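Local coordinates for SusD superfamily protein (PDB 3OTN), which is a SusD-family protein, probably of the outer membrane, that probably binds carbohydrate nutrients, at residues Leu46-Asn59 with Glu281-Glu293. Numbering follows the deposited sequence.
Sequences LLLEYMTGKATSEN and EYGSLIPTKEFVE
A short two-stranded antiparallel sheet, 55-56 against 286-287, joins two parts of the SusD-like chain more than 220 residues apart. T56 and I286 form its hydrogen-bonded pair, T56 N to I286 O (2.8 Å) and I286 N to T56 O (2.9 Å). Beyond the two strands, single backbone bonds follow, T288 N to K54 O at one end and E58 N to G283 O, one residue out of step with the ladder, at the other. L285, with CG anti to the backbone N (chi1 -161°), packs CD1 among E49 CB, the Y50 ring and A55 CB, the last in tight contact at 3.4 Å. L46 CB lies over one face of the Y50 ring, offset toward the rim. The Y50 hydroxyl donates to S284 O (2.6 Å), which lies at the ring edge and receives the bond on a lone pair. A phenylalanine in place of Y50 would probably leave S284 O without its hydroxyl donor. K54 lays CD against F291 CD1 (3.9 Å), while NZ forms a salt bridge with D437 and a hydrogen bond to the backbone O of R435. T288 N-caps helix 289-292, OG1 accepting from F291 N (3.0 Å). The same OG1 donates to a water that in turn donates to G53 O at 2.6 Å.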
loop_
_atom_site.group_PDB
_atom_site.type_symbol
_atom_site.label_atom_id
_atom_site.label_comp_id
_atom_site.label_asym_id
_atom_site.label_seq_id
_atom_site.Cartn_x
_atom_site.Cartn_y
_atom_site.Cartn_z
ATOM N N LEU A 46 8.323 4.362 2.509
ATOM C CA LEU A 46 9.538 3.641 2.828
ATOM C C LEU A 46 9.403 2.724 4.028
ATOM O O LEU A 46 10.103 1.702 4.065
ATOM C CB LEU A 46 10.731 4.591 3.021
ATOM C CG LEU A 46 11.157 5.490 1.875
ATOM C CD1 LEU A 46 12.214 6.459 2.329
ATOM C CD2 LEU A 46 11.639 4.700 0.623
ATOM N N LEU A 47 8.534 3.069 4.989
ATOM C CA LEU A 47 8.338 2.252 6.199
ATOM C C LEU A 47 7.966 0.824 5.851
ATOM O O LEU A 47 8.433 -0.127 6.496
ATOM C CB LEU A 47 7.232 2.830 7.118
ATOM C CG LEU A 47 7.006 2.110 8.477
ATOM C CD1 LEU A 47 8.252 2.167 9.384
ATOM C CD2 LEU A 47 5.790 2.674 9.241
ATOM N N LEU A 48 7.115 0.693 4.835
ATOM C CA LEU A 48 6.577 -0.594 4.410
ATOM C C LEU A 48 7.446 -1.320 3.394
ATOM O O LEU A 48 7.124 -2.433 3.019
ATOM C CB LEU A 48 5.161 -0.417 3.872
ATOM C CG LEU A 48 4.145 0.307 4.776
ATOM C CD1 LEU A 48 2.818 0.444 4.049
ATOM C CD2 LEU A 48 3.955 -0.392 6.106
ATOM N N GLU A 49 8.534 -0.700 2.950
ATOM C CA GLU A 49 9.502 -1.356 2.069
ATOM C C GLU A 49 10.820 -1.678 2.717
ATOM O O GLU A 49 11.545 -2.572 2.249
ATOM C CB GLU A 49 9.747 -0.498 0.825
ATOM C CG GLU A 49 8.446 -0.231 -0.007
ATOM C CD GLU A 49 7.790 -1.503 -0.527
ATOM O OE1 GLU A 49 8.495 -2.498 -0.841
ATOM O OE2 GLU A 49 6.551 -1.520 -0.640
ATOM N N TYR A 50 11.166 -0.954 3.768
ATOM C CA TYR A 50 12.514 -1.126 4.354
ATOM C C TYR A 50 12.740 -2.381 5.152
ATOM O O TYR A 50 13.911 -2.739 5.364
ATOM C CB TYR A 50 12.931 0.106 5.138
ATOM C CG TYR A 50 13.455 1.285 4.333
ATOM C CD1 TYR A 50 13.795 1.192 2.978
ATOM C CD2 TYR A 50 13.715 2.491 4.978
ATOM C CE1 TYR A 50 14.361 2.276 2.316
ATOM C CE2 TYR A 50 14.248 3.572 4.311
ATOM C CZ TYR A 50 14.557 3.463 2.979
ATOM O OH TYR A 50 15.121 4.566 2.363
HETATM N N MSE A 51 11.692 -3.113 5.540
HETATM C CA MSE A 51 11.905 -4.336 6.292
HETATM C C MSE A 51 11.720 -5.609 5.485
HETATM O O MSE A 51 11.986 -6.679 6.013
HETATM C CB MSE A 51 11.041 -4.407 7.544
HETATM C CG MSE A 51 11.379 -3.351 8.589
HETATM SE SE MSE A 51 13.165 -3.560 9.330
HETATM C CE MSE A 51 13.430 -5.399 9.508
ATOM N N THR A 52 11.345 -5.510 4.208
ATOM C CA THR A 52 11.166 -6.694 3.394
ATOM C C THR A 52 12.462 -7.427 3.119
ATOM O O THR A 52 12.421 -8.611 2.815
ATOM C CB THR A 52 10.535 -6.418 2.004
ATOM O OG1 THR A 52 11.451 -5.667 1.206
ATOM C CG2 THR A 52 9.208 -5.672 2.115
ATOM N N GLY A 53 13.596 -6.725 3.187
ATOM C CA GLY A 53 14.867 -7.264 2.735
ATOM C C GLY A 53 15.078 -7.263 1.223
ATOM O O GLY A 53 16.092 -7.792 0.731
ATOM N N LYS A 54 14.150 -6.642 0.486
ATOM C CA LYS A 54 14.203 -6.555 -0.973
ATOM C C LYS A 54 14.495 -5.138 -1.493
ATOM O O LYS A 54 14.469 -4.909 -2.708
ATOM C CB LYS A 54 12.873 -6.977 -1.597
ATOM C CG LYS A 54 12.214 -8.208 -1.051
ATOM C CD LYS A 54 12.972 -9.443 -1.247
ATOM C CE LYS A 54 12.086 -10.663 -0.961
ATOM N NZ LYS A 54 12.954 -11.789 -0.505
ATOM N N ALA A 55 14.771 -4.210 -0.588
ATOM C CA ALA A 55 15.096 -2.840 -0.954
ATOM C C ALA A 55 16.194 -2.327 -0.048
ATOM O O ALA A 55 16.262 -2.683 1.135
ATOM C CB ALA A 55 13.859 -1.948 -0.816
ATOM N N THR A 56 17.055 -1.496 -0.615
ATOM C CA THR A 56 18.050 -0.734 0.129
ATOM C C THR A 56 17.921 0.759 -0.273
ATOM O O THR A 56 16.924 1.180 -0.912
ATOM C CB THR A 56 19.465 -1.269 -0.153
ATOM O OG1 THR A 56 19.781 -1.038 -1.528
ATOM C CG2 THR A 56 19.492 -2.759 0.075
ATOM N N SER A 57 18.901 1.547 0.156
ATOM C CA SER A 57 18.948 2.978 -0.089
ATOM C C SER A 57 20.362 3.350 -0.485
ATOM O O SER A 57 21.305 2.732 -0.007
ATOM C CB SER A 57 18.553 3.726 1.188
ATOM O OG SER A 57 18.557 5.132 0.976
ATOM N N GLU A 58 20.498 4.298 -1.409
ATOM C CA GLU A 58 21.773 5.002 -1.651
ATOM C C GLU A 58 21.821 6.336 -0.838
ATOM O O GLU A 58 22.802 7.063 -0.902
ATOM C CB GLU A 58 21.911 5.370 -3.129
ATOM C CG GLU A 58 21.989 4.237 -4.055
ATOM C CD GLU A 58 21.982 4.636 -5.534
ATOM O OE1 GLU A 58 21.381 5.660 -5.936
ATOM O OE2 GLU A 58 22.584 3.890 -6.315
ATOM N N ASN A 59 20.747 6.643 -0.108
ATOM C CA ASN A 59 20.504 7.928 0.550
ATOM C C ASN A 59 20.628 7.728 2.078
ATOM O O ASN A 59 19.766 7.120 2.717
ATOM C CB ASN A 59 19.102 8.398 0.151
ATOM C CG ASN A 59 18.580 9.638 0.950
ATOM O OD1 ASN A 59 19.337 10.456 1.514
ATOM N ND2 ASN A 59 17.248 9.775 0.969
ATOM N N GLU A 281 17.944 13.763 -7.574
ATOM C CA GLU A 281 17.361 12.449 -7.467
ATOM C C GLU A 281 17.793 11.872 -6.123
ATOM O O GLU A 281 18.936 12.049 -5.726
ATOM C CB GLU A 281 17.874 11.560 -8.590
ATOM C CG GLU A 281 17.573 12.092 -9.972
ATOM C CD GLU A 281 18.664 12.977 -10.582
ATOM O OE1 GLU A 281 19.835 12.969 -10.118
ATOM O OE2 GLU A 281 18.353 13.646 -11.585
ATOM N N TYR A 282 16.876 11.190 -5.441
ATOM C CA TYR A 282 17.076 10.776 -4.073
ATOM C C TYR A 282 17.746 9.431 -3.936
ATOM O O TYR A 282 18.595 9.273 -3.069
ATOM C CB TYR A 282 15.742 10.692 -3.342
ATOM C CG TYR A 282 15.001 12.002 -3.198
ATOM C CD1 TYR A 282 15.653 13.158 -2.784
ATOM C CD2 TYR A 282 13.627 12.067 -3.390
ATOM C CE1 TYR A 282 14.970 14.355 -2.622
ATOM C CE2 TYR A 282 12.925 13.274 -3.212
ATOM C CZ TYR A 282 13.609 14.403 -2.832
ATOM O OH TYR A 282 12.947 15.592 -2.654
ATOM N N GLY A 283 17.308 8.445 -4.726
ATOM C CA GLY A 283 17.864 7.109 -4.600
ATOM C C GLY A 283 17.570 6.443 -3.261
ATOM O O GLY A 283 18.399 5.670 -2.797
ATOM N N SER A 284 16.404 6.722 -2.681
ATOM C CA SER A 284 16.008 6.221 -1.332
ATOM C C SER A 284 15.418 4.805 -1.307
ATOM O O SER A 284 15.262 4.207 -0.220
ATOM C CB SER A 284 14.911 7.102 -0.711
ATOM O OG SER A 284 15.246 8.434 -0.649
ATOM N N LEU A 285 14.981 4.311 -2.467
ATOM C CA LEU A 285 14.425 2.963 -2.578
ATOM C C LEU A 285 14.987 2.287 -3.827
ATOM O O LEU A 285 14.691 2.666 -4.970
ATOM C CB LEU A 285 12.899 2.972 -2.579
ATOM C CG LEU A 285 12.214 1.639 -2.228
ATOM C CD1 LEU A 285 12.536 1.167 -0.797
ATOM C CD2 LEU A 285 10.696 1.806 -2.391
ATOM N N ILE A 286 15.869 1.330 -3.575
ATOM C CA ILE A 286 16.658 0.677 -4.583
ATOM C C ILE A 286 16.357 -0.813 -4.432
ATOM O O ILE A 286 16.448 -1.318 -3.318
ATOM C CB ILE A 286 18.149 0.940 -4.285
ATOM C CG1 ILE A 286 18.427 2.447 -4.147
ATOM C CG2 ILE A 286 19.071 0.302 -5.384
ATOM C CD1 ILE A 286 18.079 3.265 -5.388
ATOM N N PRO A 287 16.030 -1.526 -5.538
ATOM C CA PRO A 287 15.767 -2.956 -5.395
ATOM C C PRO A 287 17.072 -3.712 -5.175
ATOM O O PRO A 287 18.119 -3.268 -5.632
ATOM C CB PRO A 287 15.155 -3.319 -6.737
ATOM C CG PRO A 287 15.873 -2.408 -7.723
ATOM C CD PRO A 287 16.173 -1.139 -6.954
ATOM N N THR A 288 17.012 -4.844 -4.485
ATOM C CA THR A 288 18.196 -5.669 -4.348
ATOM C C THR A 288 18.432 -6.432 -5.646
ATOM O O THR A 288 17.490 -6.848 -6.326
ATOM C CB THR A 288 18.103 -6.669 -3.198
ATOM O OG1 THR A 288 17.010 -7.564 -3.429
ATOM C CG2 THR A 288 17.960 -5.975 -1.892
ATOM N N LYS A 289 19.703 -6.606 -5.968
ATOM C CA LYS A 289 20.147 -7.502 -7.041
ATOM C C LYS A 289 19.550 -8.911 -6.863
ATOM O O LYS A 289 19.100 -9.501 -7.812
ATOM C CB LYS A 289 21.689 -7.535 -7.042
ATOM C CG LYS A 289 22.377 -8.635 -7.870
ATOM C CD LYS A 289 23.899 -8.686 -7.544
ATOM C CE LYS A 289 24.472 -10.117 -7.646
ATOM N NZ LYS A 289 24.579 -10.619 -9.042
ATOM N N GLU A 290 19.518 -9.416 -5.633
ATOM C CA GLU A 290 18.983 -10.765 -5.303
ATOM C C GLU A 290 17.489 -10.937 -5.602
ATOM O O GLU A 290 17.059 -11.991 -6.089
ATOM C CB GLU A 290 19.227 -11.131 -3.817
ATOM C CG GLU A 290 20.703 -11.321 -3.407
ATOM C CD GLU A 290 21.421 -10.012 -3.023
ATOM O OE1 GLU A 290 20.878 -8.888 -3.263
ATOM O OE2 GLU A 290 22.540 -10.124 -2.501
ATOM N N PHE A 291 16.689 -9.903 -5.329
ATOM C CA PHE A 291 15.288 -9.948 -5.697
ATOM C C PHE A 291 15.097 -9.887 -7.192
ATOM O O PHE A 291 14.297 -10.652 -7.745
ATOM C CB PHE A 291 14.472 -8.850 -5.031
ATOM C CG PHE A 291 12.999 -8.914 -5.360
ATOM C CD1 PHE A 291 12.261 -10.051 -5.066
ATOM C CD2 PHE A 291 12.360 -7.844 -5.990
ATOM C CE1 PHE A 291 10.889 -10.118 -5.364
ATOM C CE2 PHE A 291 11.008 -7.897 -6.301
ATOM C CZ PHE A 291 10.259 -9.034 -5.978
ATOM N N VAL A 292 15.804 -8.975 -7.855
ATOM C CA VAL A 292 15.655 -8.837 -9.301
ATOM C C VAL A 292 16.014 -10.167 -9.973
ATOM O O VAL A 292 15.294 -10.643 -10.869
ATOM C CB VAL A 292 16.487 -7.666 -9.841
ATOM C CG1 VAL A 292 16.545 -7.680 -11.386
ATOM C CG2 VAL A 292 15.911 -6.322 -9.321
ATOM N N GLU A 293 17.092 -10.801 -9.505
ATOM C CA GLU A 293 17.576 -12.035 -10.133
ATOM C C GLU A 293 16.754 -13.280 -9.735
ATOM O O GLU A 293 17.018 -14.342 -10.255
ATOM C CB GLU A 293 19.081 -12.192 -9.871
ATOM C CG GLU A 293 19.819 -11.025 -10.578
ATOM C CD GLU A 293 21.319 -11.007 -10.447
ATOM O OE1 GLU A 293 21.865 -11.817 -9.674
ATOM O OE2 GLU A 293 21.933 -10.165 -11.157
HETATM O O HOH W 1 16.736 -9.319 -1.310
HETATM O O HOH W 2 19.830 -2.663 -3.380
#